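Local coordinates for protein nucleoporin nup120 (Schizosaccharomyces pombe, PDB 4GQ2) that serves as a structural component of the nuclear pore complex, whose nucleoporins can also dock transiently associated nuclear transport factors, at residues E602-L607 with D728-S733; S583-M588 with F689-E694. All blocks are in the same frame, centred on the assembly; numbering follows the deposited sequence.

Both contacts belong to the alpha-helical part of the protein, in the chain after the last propeller strand, 539-544, and both lie on the same side of the chain's centre with about 16 Å between their own centres. Along the chain their segments alternate: 583-588, 602-607, 689-694, then 728-733. Contact 2 joins the end of helix 571-585 to the long helix 672-703, and contact 1 joins the end of the next helix, 590-605, to helix 719-739. The two helices 672-703 and 719-739 also touch, through W729 with E694 and S733 with Q690. Helices distant in sequence are thus packed side by side in the helical region.

Contact 1. Residues E602-L607 with D728-S733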
loop_
_atom_site.group_PDB
_atom_site.type_symbol
_atom_site.label_atom_id
_atom_site.label_comp_id
_atom_site.label_asym_id
_atom_site.label_seq_id
_atom_site.Cartn_x
_atom_site.Cartn_y
_atom_site.Cartn_z
ATOM N N GLU A 602 -17.572 5.790 -7.305
ATOM C CA GLU A 602 -18.569 6.849 -7.242
ATOM C C GLU A 602 -19.930 6.241 -6.903
ATOM O O GLU A 602 -20.664 6.747 -6.049
ATOM C CB GLU A 602 -18.612 7.564 -8.590
ATOM C CG GLU A 602 -19.008 9.025 -8.555
ATOM C CD GLU A 602 -18.760 9.720 -9.887
ATOM O OE1 GLU A 602 -18.149 10.815 -9.886
ATOM O OE2 GLU A 602 -19.162 9.172 -10.936
ATOM N N LEU A 603 -20.231 5.120 -7.540
ATOM C CA LEU A 603 -21.484 4.406 -7.329
ATOM C C LEU A 603 -21.667 3.942 -5.879
ATOM O O LEU A 603 -22.767 4.037 -5.337
ATOM C CB LEU A 603 -21.549 3.206 -8.272
ATOM C CG LEU A 603 -22.829 2.961 -9.061
ATOM C CD1 LEU A 603 -22.984 4.026 -10.138
ATOM C CD2 LEU A 603 -22.798 1.575 -9.688
ATOM N N VAL A 604 -20.597 3.447 -5.257
ATOM C CA VAL A 604 -20.699 2.861 -3.915
ATOM C C VAL A 604 -20.363 3.839 -2.794
ATOM O O VAL A 604 -20.509 3.508 -1.618
ATOM C CB VAL A 604 -19.850 1.570 -3.748
ATOM C CG1 VAL A 604 -20.231 0.523 -4.789
ATOM C CG2 VAL A 604 -18.354 1.867 -3.791
ATOM N N GLN A 605 -19.898 5.033 -3.154
ATOM C CA GLN A 605 -19.630 6.070 -2.157
ATOM C C GLN A 605 -20.744 7.114 -2.114
ATOM O O GLN A 605 -20.927 7.791 -1.102
ATOM C CB GLN A 605 -18.272 6.731 -2.394
ATOM C CG GLN A 605 -17.085 5.779 -2.288
ATOM C CD GLN A 605 -15.749 6.493 -2.404
ATOM O OE1 GLN A 605 -15.690 7.723 -2.423
ATOM N NE2 GLN A 605 -14.669 5.725 -2.457
ATOM N N ASP A 606 -21.477 7.241 -3.218
ATOM C CA ASP A 606 -22.645 8.125 -3.300
ATOM C C ASP A 606 -23.808 7.338 -3.915
ATOM O O ASP A 606 -24.340 7.724 -4.960
ATOM C CB ASP A 606 -22.342 9.364 -4.164
ATOM C CG ASP A 606 -20.870 9.787 -4.117
ATOM O OD1 ASP A 606 -20.372 10.126 -3.019
ATOM O OD2 ASP A 606 -20.215 9.799 -5.187
ATOM N N LEU A 607 -24.198 6.241 -3.261
ATOM C CA LEU A 607 -25.204 5.298 -3.796
ATOM C C LEU A 607 -26.547 5.919 -4.247
ATOM O O LEU A 607 -27.143 5.449 -5.221
ATOM C CB LEU A 607 -25.416 4.109 -2.836
ATOM C CG LEU A 607 -26.210 2.851 -3.243
ATOM C CD1 LEU A 607 -25.874 2.330 -4.639
ATOM C CD2 LEU A 607 -26.005 1.753 -2.209
ATOM N N ASP A 728 -19.742 -6.246 -2.401
ATOM C CA ASP A 728 -18.515 -7.015 -2.474
ATOM C C ASP A 728 -17.386 -6.156 -3.071
ATOM O O ASP A 728 -16.303 -6.028 -2.484
ATOM C CB ASP A 728 -18.742 -8.261 -3.337
ATOM C CG ASP A 728 -19.526 -9.347 -2.614
ATOM O OD1 ASP A 728 -19.769 -9.221 -1.397
ATOM O OD2 ASP A 728 -19.888 -10.343 -3.272
ATOM N N TRP A 729 -17.659 -5.559 -4.234
ATOM C CA TRP A 729 -16.694 -4.702 -4.909
ATOM C C TRP A 729 -16.156 -3.677 -3.971
ATOM O O TRP A 729 -14.944 -3.475 -3.906
ATOM C CB TRP A 729 -17.299 -4.022 -6.134
ATOM C CG TRP A 729 -16.240 -3.334 -6.949
ATOM C CD1 TRP A 729 -15.469 -3.879 -7.973
ATOM C CD2 TRP A 729 -15.761 -1.948 -6.800
ATOM N NE1 TRP A 729 -14.574 -2.950 -8.464
ATOM C CE2 TRP A 729 -14.692 -1.772 -7.802
ATOM C CE3 TRP A 729 -16.086 -0.879 -5.960
ATOM C CZ2 TRP A 729 -13.999 -0.568 -7.943
ATOM C CZ3 TRP A 729 -15.386 0.331 -6.116
ATOM C CH2 TRP A 729 -14.368 0.478 -7.084
ATOM N N ARG A 730 -17.052 -3.035 -3.225
ATOM C CA ARG A 730 -16.677 -1.974 -2.301
ATOM C C ARG A 730 -15.654 -2.453 -1.291
ATOM O O ARG A 730 -14.603 -1.845 -1.151
ATOM C CB ARG A 730 -17.901 -1.418 -1.569
ATOM C CG ARG A 730 -17.566 -0.260 -0.650
ATOM C CD ARG A 730 -18.816 0.353 -0.046
ATOM N NE ARG A 730 -19.170 -0.361 1.164
ATOM C CZ ARG A 730 -19.000 0.087 2.399
ATOM N NH1 ARG A 730 -18.509 1.292 2.637
ATOM N NH2 ARG A 730 -19.353 -0.690 3.402
ATOM N N LEU A 731 -15.967 -3.545 -0.598
ATOM C CA LEU A 731 -15.132 -4.021 0.496
ATOM C C LEU A 731 -13.805 -4.517 -0.016
ATOM O O LEU A 731 -12.763 -4.258 0.582
ATOM C CB LEU A 731 -15.843 -5.117 1.290
ATOM C CG LEU A 731 -17.093 -4.665 2.055
ATOM C CD1 LEU A 731 -17.540 -5.751 3.016
ATOM C CD2 LEU A 731 -16.829 -3.373 2.817
ATOM N N VAL A 732 -13.851 -5.212 -1.143
ATOM C CA VAL A 732 -12.649 -5.710 -1.790
ATOM C C VAL A 732 -11.734 -4.561 -2.249
ATOM O O VAL A 732 -10.544 -4.552 -1.929
ATOM C CB VAL A 732 -13.017 -6.687 -2.933
ATOM C CG1 VAL A 732 -11.836 -6.927 -3.854
ATOM C CG2 VAL A 732 -13.520 -8.007 -2.345
ATOM N N SER A 733 -12.296 -3.586 -2.962
ATOM C CA SER A 733 -11.526 -2.440 -3.462
ATOM C C SER A 733 -11.007 -1.577 -2.325
ATOM O O SER A 733 -9.896 -1.068 -2.390
ATOM C CB SER A 733 -12.348 -1.598 -4.449
ATOM O OG SER A 733 -12.793 -2.395 -5.542
HETATM O O HOH W 1 -18.283 3.356 0.425
#
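V604 lays its CG2 methyl over the aliphatic stem of R730, with V604 CG2 3.9 Å from R730 CG. This is plain helix-to-helix packing within the alpha-helical domain of Nup120: the last turn of helix 590-605 meets the middle of helix 719-739, and the nearest alpha carbons, those of V604 and R730, are 6.5 Å apart. A small, branched residue suits such a close approach, since it fills the space without a long chain to accommodate. V604 turns CG1 away from its own carbonyl carbon (chi1 -57°), which leaves CG2 to face the other helix.

The same methyl also reaches W729, coming at the edge of the indole near the ring plane, with V604 CG2 4.1 Å from W729 CZ3. The indole is therefore brushed along its six-membered side, while its polar corner turns to helix 672-703, where W729 NE1 bonds to E694. Over one face of the ring lies the hydroxyl of S733, one helical turn further on; this oxygen, S733 OG, probably also hydrogen-bonds to Q690.

Arginine serves twice here. Its methylenes give V604 an apolar surface, and the bend at chi3 (87°) swings the guanidinium out of line with that stem toward its charged partners: R730 NE pairs with E727 and R730 NH2 with D811. R730 NH1 donates to a water that bridges to the V604 carbonyl. The end of the helix, with D606 already departing from helical geometry, probably leaves this carbonyl able to accept from the water. The water lies at the guanidinium edge, in its plane, 3.0 Å from R730 NH1, and donates to V604 O, also at 3.0 Å.

Contact 2. Residues S583-M588 with F689-E694; sequences SLHSCM and FQVSIE
H585 drives its imidazole from the last turn of helix 571-585 against helix 672-703, where one face and one edge of the ring are held together. Over the face sits a methyl of V691, a CH-pi contact with V691 CG1 3.9 Å from the centroid of the H585 ring and only 4° off its normal. At the edge, H585 NE2 donates to E694 OE1 across 2.8 Å with a nearly straight N-H...O angle of 175°. The ring and carboxylate are almost coplanar, 12° apart, and the oxygen uses its anti lone pair, the one turned away from OE2. CG of H585 stands anti to the backbone N, extending the ring toward the other helix.

Histidine suits the place because one flat group offers both a pi face that a methyl can pack on and an N-H at the edge. Were H585 replaced by alanine, E694 OE1 would probably lose this donor and the V691 methyl its ring face. The glutamate is gripped at its other oxygen too: E694 OE2 forms a salt bridge with R597 of helix 590-605, so its buried charge is probably well compensated.

Away from this tight spot the contact loosens quickly. Past H585 the chain leaves the helix in a type I turn to M588, with S586 exposed to solvent and its hydroxyl turned back on its own segment, S586 OG donating to S583 O at 2.8 Å. On the other helix V691 is itself partly exposed. The result is a buried histidine-carboxylate hydrogen bond joining two helices of the largely alpha-helical domain of this nucleoporin.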
loop_
_atom_site.group_PDB
_atom_site.type_symbol
_atom_site.label_atom_id
_atom_site.label_comp_id
_atom_site.label_asym_id
_atom_site.label_seq_id
_atom_site.Cartn_x
_atom_site.Cartn_y
_atom_site.Cartn_z
ATOM N N SER A 583 -14.300 -13.110 -20.013
ATOM C CA SER A 583 -13.945 -12.680 -21.354
ATOM C C SER A 583 -14.451 -11.281 -21.669
ATOM O O SER A 583 -13.837 -10.563 -22.453
ATOM C CB SER A 583 -14.401 -13.697 -22.403
ATOM O OG SER A 583 -15.800 -13.828 -22.409
ATOM N N LEU A 584 -15.560 -10.894 -21.044
ATOM C CA LEU A 584 -16.047 -9.514 -21.128
ATOM C C LEU A 584 -15.083 -8.561 -20.422
ATOM O O LEU A 584 -14.721 -7.516 -20.972
ATOM C CB LEU A 584 -17.442 -9.397 -20.519
ATOM C CG LEU A 584 -18.201 -8.069 -20.568
ATOM C CD1 LEU A 584 -18.277 -7.516 -21.977
ATOM C CD2 LEU A 584 -19.608 -8.282 -20.025
ATOM N N HIS A 585 -14.662 -8.929 -19.211
ATOM C CA HIS A 585 -13.658 -8.142 -18.488
ATOM C C HIS A 585 -12.441 -7.884 -19.339
ATOM O O HIS A 585 -11.929 -6.760 -19.386
ATOM C CB HIS A 585 -13.256 -8.822 -17.190
ATOM C CG HIS A 585 -12.667 -7.878 -16.175
ATOM N ND1 HIS A 585 -11.413 -7.394 -16.277
ATOM C CD2 HIS A 585 -13.213 -7.316 -15.025
ATOM C CE1 HIS A 585 -11.165 -6.573 -15.241
ATOM N NE2 HIS A 585 -12.268 -6.523 -14.477
ATOM N N SER A 586 -12.000 -8.913 -20.057
ATOM C CA SER A 586 -10.768 -8.836 -20.843
ATOM C C SER A 586 -10.886 -7.967 -22.100
ATOM O O SER A 586 -9.911 -7.793 -22.825
ATOM C CB SER A 586 -10.301 -10.241 -21.219
ATOM O OG SER A 586 -11.089 -10.747 -22.282
ATOM N N CYS A 587 -12.078 -7.434 -22.359
ATOM C CA CYS A 587 -12.284 -6.453 -23.433
ATOM C C CYS A 587 -11.797 -5.051 -23.053
ATOM O O CYS A 587 -11.682 -4.172 -23.913
ATOM C CB CYS A 587 -13.765 -6.376 -23.808
ATOM S SG CYS A 587 -14.444 -7.898 -24.503
ATOM N N MET A 588 -11.524 -4.853 -21.765
ATOM C CA MET A 588 -11.176 -3.549 -21.219
ATOM C C MET A 588 -9.672 -3.403 -21.061
ATOM O O MET A 588 -9.021 -4.273 -20.477
ATOM C CB MET A 588 -11.835 -3.347 -19.846
ATOM C CG MET A 588 -13.291 -3.756 -19.761
ATOM S SD MET A 588 -14.343 -2.944 -20.977
ATOM C CE MET A 588 -15.900 -3.757 -20.620
ATOM N N PHE A 689 -10.602 -11.584 -6.757
ATOM C CA PHE A 689 -11.985 -11.266 -6.403
ATOM C C PHE A 689 -12.529 -10.029 -7.132
ATOM O O PHE A 689 -13.604 -10.089 -7.732
ATOM C CB PHE A 689 -12.171 -11.155 -4.881
ATOM C CG PHE A 689 -12.577 -12.448 -4.232
ATOM C CD1 PHE A 689 -13.784 -13.054 -4.560
ATOM C CD2 PHE A 689 -11.757 -13.062 -3.298
ATOM C CE1 PHE A 689 -14.161 -14.252 -3.971
ATOM C CE2 PHE A 689 -12.132 -14.255 -2.698
ATOM C CZ PHE A 689 -13.336 -14.851 -3.033
ATOM N N GLN A 690 -11.782 -8.923 -7.086
ATOM C CA GLN A 690 -12.177 -7.665 -7.748
ATOM C C GLN A 690 -12.443 -7.829 -9.248
ATOM O O GLN A 690 -13.478 -7.394 -9.754
ATOM C CB GLN A 690 -11.122 -6.576 -7.518
ATOM C CG GLN A 690 -11.421 -5.267 -8.238
ATOM C CD GLN A 690 -10.358 -4.202 -8.022
ATOM O OE1 GLN A 690 -10.646 -3.115 -7.519
ATOM N NE2 GLN A 690 -9.131 -4.515 -8.378
ATOM N N VAL A 691 -11.501 -8.439 -9.953
ATOM C CA VAL A 691 -11.666 -8.734 -11.380
ATOM C C VAL A 691 -12.890 -9.642 -11.617
ATOM O O VAL A 691 -13.670 -9.413 -12.550
ATOM C CB VAL A 691 -10.357 -9.338 -11.956
ATOM C CG1 VAL A 691 -10.568 -10.002 -13.315
ATOM C CG2 VAL A 691 -9.265 -8.265 -12.018
ATOM N N SER A 692 -13.081 -10.635 -10.747
ATOM C CA SER A 692 -14.218 -11.540 -10.854
ATOM C C SER A 692 -15.550 -10.797 -10.685
ATOM O O SER A 692 -16.443 -10.905 -11.529
ATOM C CB SER A 692 -14.089 -12.677 -9.832
ATOM O OG SER A 692 -15.328 -13.329 -9.616
ATOM N N ILE A 693 -15.669 -10.051 -9.588
ATOM C CA ILE A 693 -16.865 -9.266 -9.283
ATOM C C ILE A 693 -17.185 -8.279 -10.400
ATOM O O ILE A 693 -18.344 -8.135 -10.803
ATOM C CB ILE A 693 -16.684 -8.490 -7.959
ATOM C CG1 ILE A 693 -16.660 -9.461 -6.777
ATOM C CG2 ILE A 693 -17.784 -7.446 -7.789
ATOM C CD1 ILE A 693 -15.888 -8.951 -5.573
ATOM N N GLU A 694 -16.150 -7.608 -10.906
ATOM C CA GLU A 694 -16.318 -6.668 -12.004
ATOM C C GLU A 694 -16.906 -7.343 -13.241
ATOM O O GLU A 694 -17.825 -6.804 -13.874
ATOM C CB GLU A 694 -14.995 -5.964 -12.325
ATOM C CG GLU A 694 -14.644 -4.869 -11.325
ATOM C CD GLU A 694 -13.178 -4.475 -11.338
ATOM O OE1 GLU A 694 -12.412 -5.035 -12.150
ATOM O OE2 GLU A 694 -12.794 -3.597 -10.532
#